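PDB 4RXL: molybdenum ABC transporter, periplasmic molybdenum-binding protein from Vibrio cholerae, which probably binds molybdate and tungstate in the periplasm for delivery to a ModBC membrane transporter, and holds tungstate in this crystal. Local coordinates for residues Gly38-Ser42 with Asp122-Ala126; Asn84-Arg90 with Leu167-Thr173; Arg115-Val121 with Ser145-Thr150. One frame throughout, in Å; residues are numbered along the deposited sequence.

Contact 1 (Gly38-Ser42 with Asp122-Ala126). With WO4 (tungstate(VI)ion), chain B.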
# COMPACT_ATOMS: atom_id res chain seq x y z
N GLY A 38 2.19 8.78 -1.59
CA GLY A 38 3.56 8.45 -1.23
C GLY A 38 3.56 7.34 -0.22
O GLY A 38 2.51 6.76 0.15
N GLY A 39 4.74 6.96 0.23
CA GLY A 39 4.82 5.88 1.22
C GLY A 39 4.18 6.40 2.50
O GLY A 39 4.32 7.59 2.86
N SER A 40 3.46 5.52 3.20
CA SER A 40 2.63 5.92 4.34
C SER A 40 3.49 6.55 5.43
O SER A 40 3.07 7.50 6.11
CB SER A 40 1.86 4.75 4.91
OG SER A 40 1.05 4.12 3.93
N SER A 41 4.71 6.03 5.60
CA SER A 41 5.66 6.55 6.60
C SER A 41 6.10 7.97 6.29
O SER A 41 6.09 8.86 7.16
CB SER A 41 6.87 5.62 6.64
OG SER A 41 7.22 5.29 5.30
N SER A 42 6.46 8.21 5.05
CA SER A 42 6.84 9.53 4.66
C SER A 42 5.68 10.56 4.80
O SER A 42 5.87 11.66 5.31
CB SER A 42 7.37 9.50 3.25
OG SER A 42 7.82 10.80 2.87
N ASP A 122 11.93 -1.01 6.58
CA ASP A 122 11.87 -0.59 7.96
C ASP A 122 10.68 0.29 8.24
O ASP A 122 10.19 0.28 9.36
CB ASP A 122 13.17 0.11 8.37
CG ASP A 122 14.37 -0.83 8.35
OD1 ASP A 122 14.27 -1.94 8.93
OD2 ASP A 122 15.41 -0.47 7.75
N ALA A 123 10.19 1.02 7.24
CA ALA A 123 9.13 2.01 7.49
C ALA A 123 7.94 2.00 6.54
O ALA A 123 6.84 2.34 6.96
CB ALA A 123 9.72 3.40 7.54
N VAL A 124 8.12 1.65 5.27
CA VAL A 124 6.99 1.67 4.34
C VAL A 124 6.15 0.42 4.53
O VAL A 124 6.73 -0.68 4.48
CB VAL A 124 7.43 1.78 2.86
CG1 VAL A 124 6.21 1.77 1.96
CG2 VAL A 124 8.25 3.05 2.68
N PRO A 125 4.81 0.54 4.68
CA PRO A 125 4.03 -0.66 4.98
C PRO A 125 4.30 -1.84 4.06
O PRO A 125 4.53 -2.94 4.54
CB PRO A 125 2.58 -0.18 4.91
CG PRO A 125 2.71 1.24 5.42
CD PRO A 125 4.00 1.76 4.79
N ALA A 126 4.37 -1.61 2.75
CA ALA A 126 4.58 -2.74 1.84
C ALA A 126 5.93 -3.41 2.08
O ALA A 126 6.08 -4.62 1.87
CB ALA A 126 4.51 -2.27 0.40
W WO4 B . 2.52 1.97 0.64
O1 WO4 B . 3.93 2.51 -0.69
O2 WO4 B . 2.83 0.17 1.56
O3 WO4 B . 2.40 3.41 2.11
O4 WO4 B . 0.70 1.82 -0.31
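Ser40 and Pro125 meet in the wall of the oxyanion pocket of a ModA-type binding protein, each standing at the start of a helix aimed at the tungstate. Ser40 OG and CB both touch Pro125 CG, OG at 3.6 Å. The anion links the two segments. Its O3 takes the backbone N-H of Ser40 at 2.6 Å, with a bent N-H...O angle of 136°, and the same oxygen is bonded to Ser40 OG; the modelled OG to O3 length of 2.4 Å is very short and its exact value doubtful. From the other segment, Ala126 N donates to O2 at 2.6 Å and 131°. With Gly39 and Val124 as the N-cap residues, both helices turn their amino ends to the oxyanion across the cleft, the scheme of periplasmic binding proteins that hold tetrahedral anions; the helix ends would be expected to favour its negative charge. Val124 meets the anion through carbon: CG1, anti to the backbone N (chi1 179°), is swung to 3.6 Å from tungstate O1, while CG2 sits 3.6 Å from Ser41 OG. Farther from the ligand, Ser41 CB packs 3.3 Å from Ala123 O and its side chain faces the Ala123 methyl. That carbonyl also accepts the indole N-H of Trp63, whose side chain touches both Ser41 and Pro125, and Ala59 N donates to Ser40 OG.

Contact 2 (Asn84-Arg90 with Leu167-Thr173); sequences NSLVLIR and LGIVYKT. With WO4 (tungstate(VI)ion), chain B.
Asn84 ND2 is held by two hydroxyls, donating to Thr173 OG1 across the contact and to Tyr197 OH. Asn84 ND2 to Thr173 OG1 is 2.9 Å and nearly straight at 167°, with the hydroxyl in the amide plane. OD1 of the same amide takes the N-H of Ser85 in a bent bond; together these should restrict its rotation. The amide lies only 17° from parallel to the Tyr171 ring, although ND2 approaches the ring obliquely and comes to 3.3 Å from Tyr171 CB. The ring stands anti to the carbonyl carbon of Tyr171, beside its backbone N, and from there the phenol OH donates to tungstate O2 at 2.5 Å, with that oxygen at the ring edge. The segments themselves form an antiparallel beta pair whose strand axes run at 141°. Val87 and Val170 are a hydrogen-bonded pair, with Val87 N to Val170 O at 2.9 Å, and Ile89 and Gly168 form the next one. Lys172 N extends the ladder to Ser85 O at 3.0 Å, where the strand gives way to helix. On one face Ile89 CD1 meets Val170 CG2 at 3.8 Å, the two side chains crossing at about a right angle; on the other Leu88 CD1 reaches Ile169 CG1. Helix 153-161 covers the Ile89 and Val170 face, Ala130 of helix 125-137 touches Ile169, and strand 181-186 pairs with the strand of Leu88, while Tyr171, the N-cap of helix 172-177, sends its N-H to Asp174.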
# COMPACT_ATOMS: atom_id res chain seq x y z
N ASN A 84 -6.09 -5.59 2.16
CA ASN A 84 -5.37 -6.01 0.96
C ASN A 84 -4.70 -7.33 1.23
O ASN A 84 -4.79 -7.86 2.34
CB ASN A 84 -4.36 -4.92 0.54
CG ASN A 84 -4.25 -4.75 -0.97
OD1 ASN A 84 -4.43 -5.69 -1.76
ND2 ASN A 84 -3.87 -3.55 -1.39
N SER A 85 -4.05 -7.88 0.20
CA SER A 85 -3.17 -9.01 0.36
C SER A 85 -1.87 -8.69 -0.33
O SER A 85 -1.75 -7.71 -1.08
CB SER A 85 -3.81 -10.29 -0.16
OG SER A 85 -3.98 -10.22 -1.55
N LEU A 86 -0.87 -9.52 -0.07
CA LEU A 86 0.50 -9.32 -0.55
C LEU A 86 0.87 -10.41 -1.56
O LEU A 86 0.56 -11.60 -1.36
CB LEU A 86 1.45 -9.38 0.64
CG LEU A 86 2.82 -8.70 0.54
CD1 LEU A 86 2.65 -7.20 0.63
CD2 LEU A 86 3.72 -9.19 1.65
N VAL A 87 1.52 -9.99 -2.65
CA VAL A 87 1.88 -10.88 -3.73
C VAL A 87 3.32 -10.72 -4.19
O VAL A 87 3.97 -9.69 -3.97
CB VAL A 87 0.93 -10.73 -4.93
CG1 VAL A 87 -0.50 -11.06 -4.51
CG2 VAL A 87 0.99 -9.33 -5.52
N LEU A 88 3.79 -11.80 -4.80
CA LEU A 88 5.06 -11.86 -5.46
C LEU A 88 4.78 -11.73 -6.94
O LEU A 88 4.00 -12.52 -7.51
CB LEU A 88 5.74 -13.18 -5.15
CG LEU A 88 7.15 -13.38 -5.71
CD1 LEU A 88 8.14 -12.38 -5.12
CD2 LEU A 88 7.56 -14.80 -5.41
N ILE A 89 5.42 -10.76 -7.56
CA ILE A 89 5.27 -10.51 -9.00
C ILE A 89 6.58 -10.64 -9.78
O ILE A 89 7.66 -10.54 -9.22
CB ILE A 89 4.65 -9.12 -9.28
CG1 ILE A 89 5.43 -7.97 -8.63
CG2 ILE A 89 3.23 -9.02 -8.74
CD1 ILE A 89 5.15 -6.63 -9.26
N ARG A 90 6.41 -10.83 -11.08
CA ARG A 90 7.50 -10.90 -12.06
C ARG A 90 7.07 -10.03 -13.25
O ARG A 90 5.87 -9.78 -13.42
CB ARG A 90 7.68 -12.35 -12.54
CG ARG A 90 6.49 -12.90 -13.32
CD ARG A 90 6.79 -14.28 -13.89
NE ARG A 90 5.65 -14.87 -14.60
CZ ARG A 90 5.32 -14.64 -15.87
NH1 ARG A 90 6.01 -13.79 -16.62
NH2 ARG A 90 4.27 -15.26 -16.40
N LEU A 167 11.78 -10.16 -9.76
CA LEU A 167 10.72 -10.39 -8.78
C LEU A 167 10.55 -9.13 -7.94
O LEU A 167 11.51 -8.38 -7.70
CB LEU A 167 11.05 -11.55 -7.85
CG LEU A 167 11.16 -12.94 -8.48
CD1 LEU A 167 11.75 -13.92 -7.48
CD2 LEU A 167 9.81 -13.42 -9.00
N GLY A 168 9.33 -8.91 -7.48
CA GLY A 168 9.05 -7.88 -6.52
C GLY A 168 7.90 -8.27 -5.63
O GLY A 168 7.14 -9.20 -5.95
N ILE A 169 7.78 -7.57 -4.52
CA ILE A 169 6.70 -7.80 -3.58
C ILE A 169 5.84 -6.53 -3.48
O ILE A 169 6.29 -5.50 -3.06
CB ILE A 169 7.21 -8.26 -2.20
CG1 ILE A 169 7.92 -9.60 -2.33
CG2 ILE A 169 6.03 -8.39 -1.23
CD1 ILE A 169 8.71 -9.99 -1.10
N VAL A 170 4.58 -6.66 -3.88
CA VAL A 170 3.65 -5.57 -3.92
C VAL A 170 2.31 -6.06 -3.38
O VAL A 170 2.15 -7.23 -2.99
CB VAL A 170 3.51 -4.96 -5.33
CG1 VAL A 170 4.82 -4.41 -5.85
CG2 VAL A 170 2.93 -5.97 -6.30
N TYR A 171 1.31 -5.17 -3.37
CA TYR A 171 -0.04 -5.61 -3.06
C TYR A 171 -0.74 -6.20 -4.26
O TYR A 171 -0.42 -5.92 -5.41
CB TYR A 171 -0.87 -4.48 -2.48
CG TYR A 171 -0.23 -3.78 -1.31
CD1 TYR A 171 -0.27 -4.37 -0.06
CD2 TYR A 171 0.33 -2.52 -1.42
CE1 TYR A 171 0.29 -3.72 1.06
CE2 TYR A 171 0.85 -1.86 -0.32
CZ TYR A 171 0.81 -2.46 0.91
OH TYR A 171 1.39 -1.89 1.99
N LYS A 172 -1.73 -7.05 -3.97
CA LYS A 172 -2.61 -7.63 -4.97
C LYS A 172 -3.20 -6.55 -5.86
O LYS A 172 -3.23 -6.70 -7.08
CB LYS A 172 -3.72 -8.44 -4.28
CG LYS A 172 -4.84 -8.94 -5.17
CD LYS A 172 -4.41 -10.06 -6.07
CE LYS A 172 -5.63 -10.70 -6.74
NZ LYS A 172 -6.62 -11.21 -5.74
N THR A 173 -3.61 -5.44 -5.26
CA THR A 173 -4.23 -4.34 -6.03
C THR A 173 -3.25 -3.68 -6.98
O THR A 173 -3.64 -3.20 -8.03
CB THR A 173 -4.84 -3.29 -5.09
OG1 THR A 173 -3.81 -2.86 -4.21
CG2 THR A 173 -6.02 -3.85 -4.31
W WO4 B . 2.52 1.97 0.64
O1 WO4 B . 3.93 2.51 -0.69
O2 WO4 B . 2.83 0.17 1.56
O3 WO4 B . 2.40 3.41 2.11
O4 WO4 B . 0.70 1.82 -0.31

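Contact 3 (Arg115-Val121 with Ser145-Thr150)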
# COMPACT_ATOMS: atom_id res chain seq x y z
N ARG A 115 18.09 -7.84 -8.26
CA ARG A 115 17.57 -7.59 -6.91
C ARG A 115 16.05 -7.71 -6.79
O ARG A 115 15.32 -7.47 -7.74
CB ARG A 115 18.03 -6.21 -6.46
CG ARG A 115 19.51 -6.09 -6.24
CD ARG A 115 19.90 -4.72 -5.72
NE ARG A 115 21.29 -4.73 -5.27
CZ ARG A 115 21.71 -4.95 -4.01
NH1 ARG A 115 20.85 -5.16 -3.01
NH2 ARG A 115 23.01 -4.94 -3.76
N LEU A 116 15.57 -8.09 -5.61
CA LEU A 116 14.14 -8.17 -5.32
C LEU A 116 13.59 -6.78 -5.04
O LEU A 116 14.05 -6.10 -4.11
CB LEU A 116 13.91 -9.07 -4.09
CG LEU A 116 12.50 -9.32 -3.58
CD1 LEU A 116 11.62 -10.05 -4.59
CD2 LEU A 116 12.59 -10.12 -2.28
N ALA A 117 12.60 -6.36 -5.82
CA ALA A 117 11.99 -5.04 -5.64
C ALA A 117 11.04 -5.05 -4.46
O ALA A 117 10.08 -5.83 -4.43
CB ALA A 117 11.27 -4.60 -6.90
N VAL A 118 11.30 -4.19 -3.50
CA VAL A 118 10.43 -4.02 -2.34
C VAL A 118 10.43 -2.56 -1.91
O VAL A 118 11.39 -1.83 -2.24
CB VAL A 118 10.87 -4.86 -1.13
CG1 VAL A 118 10.85 -6.35 -1.45
CG2 VAL A 118 12.24 -4.42 -0.62
N ALA A 119 9.38 -2.13 -1.21
CA ALA A 119 9.41 -0.81 -0.58
C ALA A 119 10.30 -0.87 0.67
O ALA A 119 10.59 -1.96 1.17
CB ALA A 119 8.03 -0.30 -0.24
N GLN A 120 10.81 0.28 1.11
CA GLN A 120 11.75 0.35 2.22
C GLN A 120 11.21 -0.47 3.40
O GLN A 120 10.15 -0.19 3.91
CB GLN A 120 12.01 1.81 2.65
CG GLN A 120 13.39 2.08 3.25
CD GLN A 120 13.55 1.51 4.64
OE1 GLN A 120 12.70 1.74 5.51
NE2 GLN A 120 14.64 0.75 4.86
N VAL A 121 11.99 -1.45 3.83
CA VAL A 121 11.50 -2.51 4.72
C VAL A 121 11.33 -2.12 6.18
O VAL A 121 10.68 -2.84 6.93
CB VAL A 121 12.36 -3.79 4.64
CG1 VAL A 121 12.38 -4.36 3.23
CG2 VAL A 121 13.78 -3.53 5.12
N SER A 145 20.36 -8.99 1.76
CA SER A 145 21.39 -8.29 1.01
C SER A 145 21.11 -8.16 -0.50
O SER A 145 21.99 -7.71 -1.24
CB SER A 145 22.73 -9.01 1.21
OG SER A 145 22.66 -10.37 0.77
N ARG A 146 19.90 -8.55 -0.93
CA ARG A 146 19.57 -8.67 -2.36
C ARG A 146 18.30 -7.89 -2.69
O ARG A 146 17.58 -8.26 -3.61
CB ARG A 146 19.35 -10.14 -2.75
CG ARG A 146 20.45 -11.11 -2.34
CD ARG A 146 21.51 -11.28 -3.41
NE ARG A 146 21.35 -12.55 -4.13
CZ ARG A 146 21.04 -12.69 -5.42
NH1 ARG A 146 20.82 -11.63 -6.20
NH2 ARG A 146 20.94 -13.91 -5.94
N LEU A 147 18.03 -6.83 -1.93
CA LEU A 147 16.86 -5.98 -2.14
C LEU A 147 17.18 -4.73 -2.95
O LEU A 147 18.25 -4.15 -2.81
CB LEU A 147 16.28 -5.52 -0.79
CG LEU A 147 16.05 -6.59 0.27
CD1 LEU A 147 15.66 -5.93 1.58
CD2 LEU A 147 14.98 -7.57 -0.18
N ALA A 148 16.22 -4.31 -3.77
CA ALA A 148 16.18 -2.97 -4.32
C ALA A 148 15.04 -2.26 -3.62
O ALA A 148 13.87 -2.50 -3.92
CB ALA A 148 15.99 -3.00 -5.83
N GLN A 149 15.38 -1.43 -2.63
CA GLN A 149 14.35 -0.83 -1.78
C GLN A 149 13.95 0.52 -2.34
O GLN A 149 14.80 1.33 -2.69
CB GLN A 149 14.83 -0.66 -0.34
CG GLN A 149 15.21 -1.97 0.34
CD GLN A 149 15.52 -1.78 1.83
OE1 GLN A 149 14.66 -1.35 2.62
NE2 GLN A 149 16.75 -2.11 2.21
N THR A 150 12.64 0.74 -2.43
CA THR A 150 12.08 1.95 -3.01
C THR A 150 11.29 2.74 -1.98
O THR A 150 10.90 2.21 -0.92
CB THR A 150 11.15 1.59 -4.18
OG1 THR A 150 10.04 0.84 -3.66
CG2 THR A 150 11.89 0.79 -5.20
O HOH W 1 19.61 -5.45 -0.01
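Arg115 starts the pairing by stretching along the opposite segment: its extended chain brings NH1 to Leu147 O at 2.8 Å. The donor stands 39° above that carbonyl's plane, and a weak second bond from NH1 goes to Ser145 O. A water takes the N-H of Leu147 and, weakly, that of Arg115 NH1. Next, Leu116 N donates to Arg146 O, and Leu116 O receives Ala148 N at 2.8 Å. The side chains of Leu116 and Leu147 run abreast in one direction, with their CD2 atoms 4.1 Å apart. Ala117 pairs with Ala148, both methyls on the face away from Leu116, and Ala117 touches Val160 of helix 153-161. The alternating bonds continue with Val118 N to Ala148 O and Thr150 N to Val118 O, the regular ladder of two parallel strands, whose axes make an angle of 30°. Helices 125-137 and 140-143 carry the chain from one strand to the other, a beta-alpha-beta crossover of the kind that builds the lobes of periplasmic binding proteins. Val118 CG2 rests 4.0 Å from Gln149 CG, the two side chains lying at a slant. Past Ala119, Gln120 N bonds to Thr150 O at 2.8 Å, while the Gln120 carboxamide oxygen reaches forward to Asp122 N. The Gln149 chain is extended beyond CG, which carries OE1 to the N-H of Val121 at 2.9 Å and 168°. Val121 CG1 and Leu147 CD1 meet end to end at 4.0 Å, and Trp140 touches both side chains.

Contacts 1 and 2 converge on one tungstate oxygen: Ala126 N and Tyr171 OH both bond to O2 and stand 3.1 Å apart, although the contact centres are about 15 Å apart. Ser13 OG and Val153 N also bond to the anion, as does Ser40. Contact 3 lies behind this site, the side chain of Ala119 being about 5 Å from the tungstate. It meets contact 1 where Ala119 CB packs 3.5 Å from Val124 CG1. It meets contact 2 through backbone, with probable hydrogen bonds from Ile169 N to Ala117 O (2.9 Å) and from Ala117 N to Leu167 O (3.0 Å). Strand 116-119 therefore lies between segments 167-173 and 145-150.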